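Local coordinates for probable GGDEF family protein (Chromobacterium violaceum, PDB 3NJA) that is of unknown function but forms the PAS domain of a GGDEF family protein and may sense a signal that tunes cyclic-di-GMP output, at residues L30-Q34 / A35-I39; Q56-P60 / D61-R65. All blocks are in the same frame, centred on the assembly; numbering follows the deposited sequence.

Contact 1 (L30-Q34 / A35-I39); sequences LEWSQ and AVHDI
W32 puts the edge of its six-membered ring over the imidazole of H37, five residues further on, in a T-shaped stack. CE3 sits above the middle of the imidazole, 3.7 Å from H37 CE1, and the planes are 75° apart with centroids 5.0 Å from each other. V36 takes one face of the same indole: CG1 points at the centre of the six-membered ring in a CH-pi contact, though the modelled spacing is too tight to be read exactly.

Polar contacts fix the turn into the helix. S33 O receives V36 N at 2.8 Å, and H37 N more weakly at 3.4 Å. S33 is the N-cap, and its OG accepts a weak bond from A35 N, whose position is less sure. One turn along, Q34 NE2 donates to D38 OD1 at 2.7 Å with an N-H...O angle of 152°; the bond runs in the amide plane but arrives above the carboxylate plane. The bend of Q34 at chi2 (65°) brings its amide back to D38.

H37 ND1 is bonded to T42 OG1, and W32 also stacks with F47. The contact thus joins strand 30-32, paired with strand 19-24, to helix 34-40, while V36 packs against V117 of a second subunit.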
# COMPACT_ATOMS: atom_id res chain seq x y z
N LEU B 30 8.74 16.08 -19.37
CA LEU B 30 8.90 14.66 -19.15
C LEU B 30 10.29 14.20 -19.59
O LEU B 30 10.62 14.26 -20.77
CB LEU B 30 7.82 13.88 -19.90
CG LEU B 30 7.92 12.35 -19.81
CD1 LEU B 30 7.84 11.91 -18.35
CD2 LEU B 30 6.85 11.67 -20.63
N GLU B 31 11.11 13.74 -18.64
CA GLU B 31 12.47 13.32 -18.96
C GLU B 31 12.54 11.83 -19.24
O GLU B 31 12.14 11.01 -18.42
CB GLU B 31 13.44 13.66 -17.83
CG GLU B 31 13.47 15.14 -17.45
CD GLU B 31 14.53 15.46 -16.39
OE1 GLU B 31 14.22 15.40 -15.17
OE2 GLU B 31 15.68 15.79 -16.78
N TRP B 32 13.07 11.48 -20.41
CA TRP B 32 13.26 10.08 -20.75
C TRP B 32 14.72 9.74 -20.93
O TRP B 32 15.46 10.52 -21.52
CB TRP B 32 12.52 9.75 -22.04
CG TRP B 32 11.08 9.46 -21.83
CD1 TRP B 32 10.40 9.55 -20.65
CD2 TRP B 32 10.14 9.02 -22.81
NE1 TRP B 32 9.08 9.19 -20.84
CE2 TRP B 32 8.90 8.87 -22.16
CE3 TRP B 32 10.23 8.75 -24.18
CZ2 TRP B 32 7.75 8.45 -22.84
CZ3 TRP B 32 9.09 8.34 -24.85
CH2 TRP B 32 7.87 8.19 -24.17
N SER B 33 15.14 8.60 -20.40
CA SER B 33 16.44 8.05 -20.76
C SER B 33 16.30 7.48 -22.16
O SER B 33 15.20 7.10 -22.56
CB SER B 33 16.88 6.96 -19.79
OG SER B 33 16.14 5.77 -19.97
N GLN B 34 17.39 7.41 -22.91
CA GLN B 34 17.32 6.86 -24.27
C GLN B 34 16.74 5.44 -24.22
O GLN B 34 16.21 4.94 -25.21
CB GLN B 34 18.70 6.88 -24.95
CG GLN B 34 18.74 6.23 -26.35
CD GLN B 34 17.89 6.97 -27.38
OE1 GLN B 34 18.06 8.17 -27.60
NE2 GLN B 34 16.99 6.24 -28.03
N ALA B 35 16.83 4.80 -23.06
CA ALA B 35 16.30 3.46 -22.90
C ALA B 35 14.77 3.41 -23.03
O ALA B 35 14.22 2.41 -23.49
CB ALA B 35 16.75 2.86 -21.58
N VAL B 36 14.10 4.48 -22.60
CA VAL B 36 12.65 4.58 -22.73
C VAL B 36 12.27 4.81 -24.19
O VAL B 36 11.51 4.05 -24.78
CB VAL B 36 12.08 5.75 -21.89
CG1 VAL B 36 10.61 5.96 -22.20
CG2 VAL B 36 12.29 5.51 -20.38
N HIS B 37 12.84 5.88 -24.76
CA HIS B 37 12.68 6.16 -26.17
C HIS B 37 12.80 4.90 -27.00
O HIS B 37 12.16 4.77 -28.05
CB HIS B 37 13.74 7.15 -26.64
CG HIS B 37 13.38 8.57 -26.37
ND1 HIS B 37 12.42 9.24 -27.11
CD2 HIS B 37 13.84 9.45 -25.46
CE1 HIS B 37 12.31 10.48 -26.65
NE2 HIS B 37 13.17 10.63 -25.65
N ASP B 38 13.63 3.97 -26.53
CA ASP B 38 13.87 2.74 -27.25
C ASP B 38 12.69 1.79 -27.11
O ASP B 38 12.32 1.13 -28.07
CB ASP B 38 15.17 2.07 -26.78
CG ASP B 38 16.42 2.78 -27.31
OD1 ASP B 38 16.30 3.61 -28.23
OD2 ASP B 38 17.52 2.49 -26.80
N ILE B 39 12.09 1.72 -25.94
CA ILE B 39 10.95 0.82 -25.80
C ILE B 39 9.71 1.42 -26.46
O ILE B 39 8.81 0.69 -26.89
CB ILE B 39 10.71 0.38 -24.34
CG1 ILE B 39 9.35 0.86 -23.85
CG2 ILE B 39 11.81 0.89 -23.41
CD1 ILE B 39 9.14 0.51 -22.40

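Contact 2 (Q56-P60 / D61-R65); sequences QRVHP and DDRAR
R63 reaches back to V58, and hydrogen bonds from D61, D62 and R63 close the turn. R63 NE donates to V58 O at 2.7 Å with an N-H...O angle of 157°, the carbonyl oxygen lying close to the guanidinium plane; NH2 of R63 adds a weak second bond to the same V58 O at 3.3 Å. An extended chain from CG to NE carries the group there. H59 supplies two more acceptors. Its ND1 takes D61 N at 2.9 Å, with the donor practically in the ring plane, and its backbone O takes D62 N, also at 2.9 Å. With CG anti to the backbone N (chi1 -162°), the H59 ring turns forward along the chain, where ND1 can meet D61 N.

Packing contacts complete the arrangement. The guanidinium of R63 lies between two backbone carbons, P60 CA over one face and Q56 CA over the opposite one, both displaced from the centre. V58 CG1 rests 3.9 Å from R63 CG as the two side chains run antiparallel past one another. H59 CE1 approaches D61 OD2 at 3.3 Å, the ring and carboxylate planes being 63° apart.

Charge pairing involves D62, whose OD2 lies 3.4 Å from R65 NH2 in a salt bridge, while its OD1 pairs with R85 of a second subunit.

The sequence V-H-P-D-D-R leading into helix 63-74 matches the His-Pro-Asp-Asp segment familiar from many PAS domains, where it leads into the long helix preceding the last three strands.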
# COMPACT_ATOMS: atom_id res chain seq x y z
N GLN B 56 -0.74 9.80 -26.22
CA GLN B 56 -0.91 9.56 -27.65
C GLN B 56 -0.20 8.28 -28.10
O GLN B 56 -0.51 7.73 -29.17
CB GLN B 56 -0.41 10.75 -28.48
CG GLN B 56 -1.16 12.05 -28.25
CD GLN B 56 -2.66 11.89 -28.45
OE1 GLN B 56 -3.45 12.45 -27.68
NE2 GLN B 56 -3.07 11.12 -29.47
N ARG B 57 0.76 7.81 -27.29
CA ARG B 57 1.54 6.61 -27.62
C ARG B 57 1.01 5.38 -26.90
O ARG B 57 1.48 4.26 -27.11
CB ARG B 57 3.03 6.82 -27.32
CG ARG B 57 3.75 7.76 -28.30
CD ARG B 57 4.33 6.99 -29.48
NE ARG B 57 3.66 7.30 -30.74
CZ ARG B 57 3.67 6.51 -31.82
NH1 ARG B 57 4.31 5.34 -31.78
NH2 ARG B 57 3.03 6.87 -32.92
N VAL B 58 0.02 5.61 -26.04
CA VAL B 58 -0.57 4.54 -25.24
C VAL B 58 -1.79 3.98 -25.95
O VAL B 58 -2.62 4.75 -26.44
CB VAL B 58 -1.04 5.08 -23.87
CG1 VAL B 58 -1.77 3.99 -23.10
CG2 VAL B 58 0.15 5.60 -23.06
N HIS B 59 -1.90 2.66 -25.99
CA HIS B 59 -3.06 2.00 -26.61
C HIS B 59 -4.35 2.73 -26.26
O HIS B 59 -4.61 3.03 -25.10
CB HIS B 59 -3.15 0.53 -26.20
CG HIS B 59 -4.01 -0.30 -27.10
ND1 HIS B 59 -5.38 -0.12 -27.20
CD2 HIS B 59 -3.70 -1.30 -27.96
CE1 HIS B 59 -5.87 -0.98 -28.07
NE2 HIS B 59 -4.88 -1.71 -28.54
N PRO B 60 -5.14 3.06 -27.28
CA PRO B 60 -6.40 3.77 -27.07
C PRO B 60 -7.31 3.07 -26.07
O PRO B 60 -8.01 3.76 -25.33
CB PRO B 60 -7.06 3.76 -28.46
CG PRO B 60 -6.21 2.82 -29.31
CD PRO B 60 -4.84 2.88 -28.71
N ASP B 61 -7.30 1.74 -26.04
CA ASP B 61 -8.19 0.99 -25.16
C ASP B 61 -7.75 1.06 -23.69
O ASP B 61 -8.43 0.55 -22.80
CB ASP B 61 -8.30 -0.49 -25.60
CG ASP B 61 -8.87 -0.67 -27.02
OD1 ASP B 61 -9.22 0.35 -27.66
OD2 ASP B 61 -8.98 -1.83 -27.49
N ASP B 62 -6.60 1.68 -23.44
CA ASP B 62 -6.03 1.68 -22.09
C ASP B 62 -5.93 3.06 -21.44
O ASP B 62 -5.73 3.15 -20.22
CB ASP B 62 -4.63 1.03 -22.11
CG ASP B 62 -4.69 -0.48 -22.23
OD1 ASP B 62 -3.65 -1.08 -22.60
OD2 ASP B 62 -5.76 -1.07 -21.94
N ARG B 63 -6.07 4.13 -22.22
CA ARG B 63 -5.77 5.49 -21.73
C ARG B 63 -6.64 5.98 -20.56
O ARG B 63 -6.14 6.66 -19.66
CB ARG B 63 -5.82 6.51 -22.86
CG ARG B 63 -4.83 6.27 -23.97
CD ARG B 63 -5.02 7.28 -25.07
NE ARG B 63 -4.21 6.96 -26.24
CZ ARG B 63 -4.38 7.53 -27.43
NH1 ARG B 63 -5.32 8.44 -27.61
NH2 ARG B 63 -3.59 7.19 -28.44
N ALA B 64 -7.93 5.68 -20.59
CA ALA B 64 -8.79 6.11 -19.51
C ALA B 64 -8.42 5.37 -18.23
O ALA B 64 -8.23 5.99 -17.18
CB ALA B 64 -10.25 5.87 -19.86
N ARG B 65 -8.30 4.05 -18.34
CA ARG B 65 -7.96 3.20 -17.21
C ARG B 65 -6.73 3.73 -16.48
O ARG B 65 -6.75 3.98 -15.28
CB ARG B 65 -7.69 1.78 -17.68
CG ARG B 65 -8.01 0.70 -16.65
CD ARG B 65 -7.32 -0.62 -17.01
NE ARG B 65 -5.91 -0.54 -16.63
CZ ARG B 65 -4.89 -0.90 -17.40
NH1 ARG B 65 -3.65 -0.78 -16.94
NH2 ARG B 65 -5.10 -1.36 -18.62

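How the contacts relate
From the N terminus, strand 19-24 pairs with strand 30-32, and contact 1 then turns the chain into helix 34-40. A loop and helix 51-56 follow before contact 2 makes the next turn, into helix 63-74. The two lie in series, neither nesting nor crossing: each closes only a short local turn, and their centres are about 18 Å apart, with nearest atoms about 6 Å apart and no touch. Both face a second subunit, whose strands 110-119 and 80-87 cover contact 1 and contact 2 respectively, an arrangement consistent with exchange of strands between PAS domains.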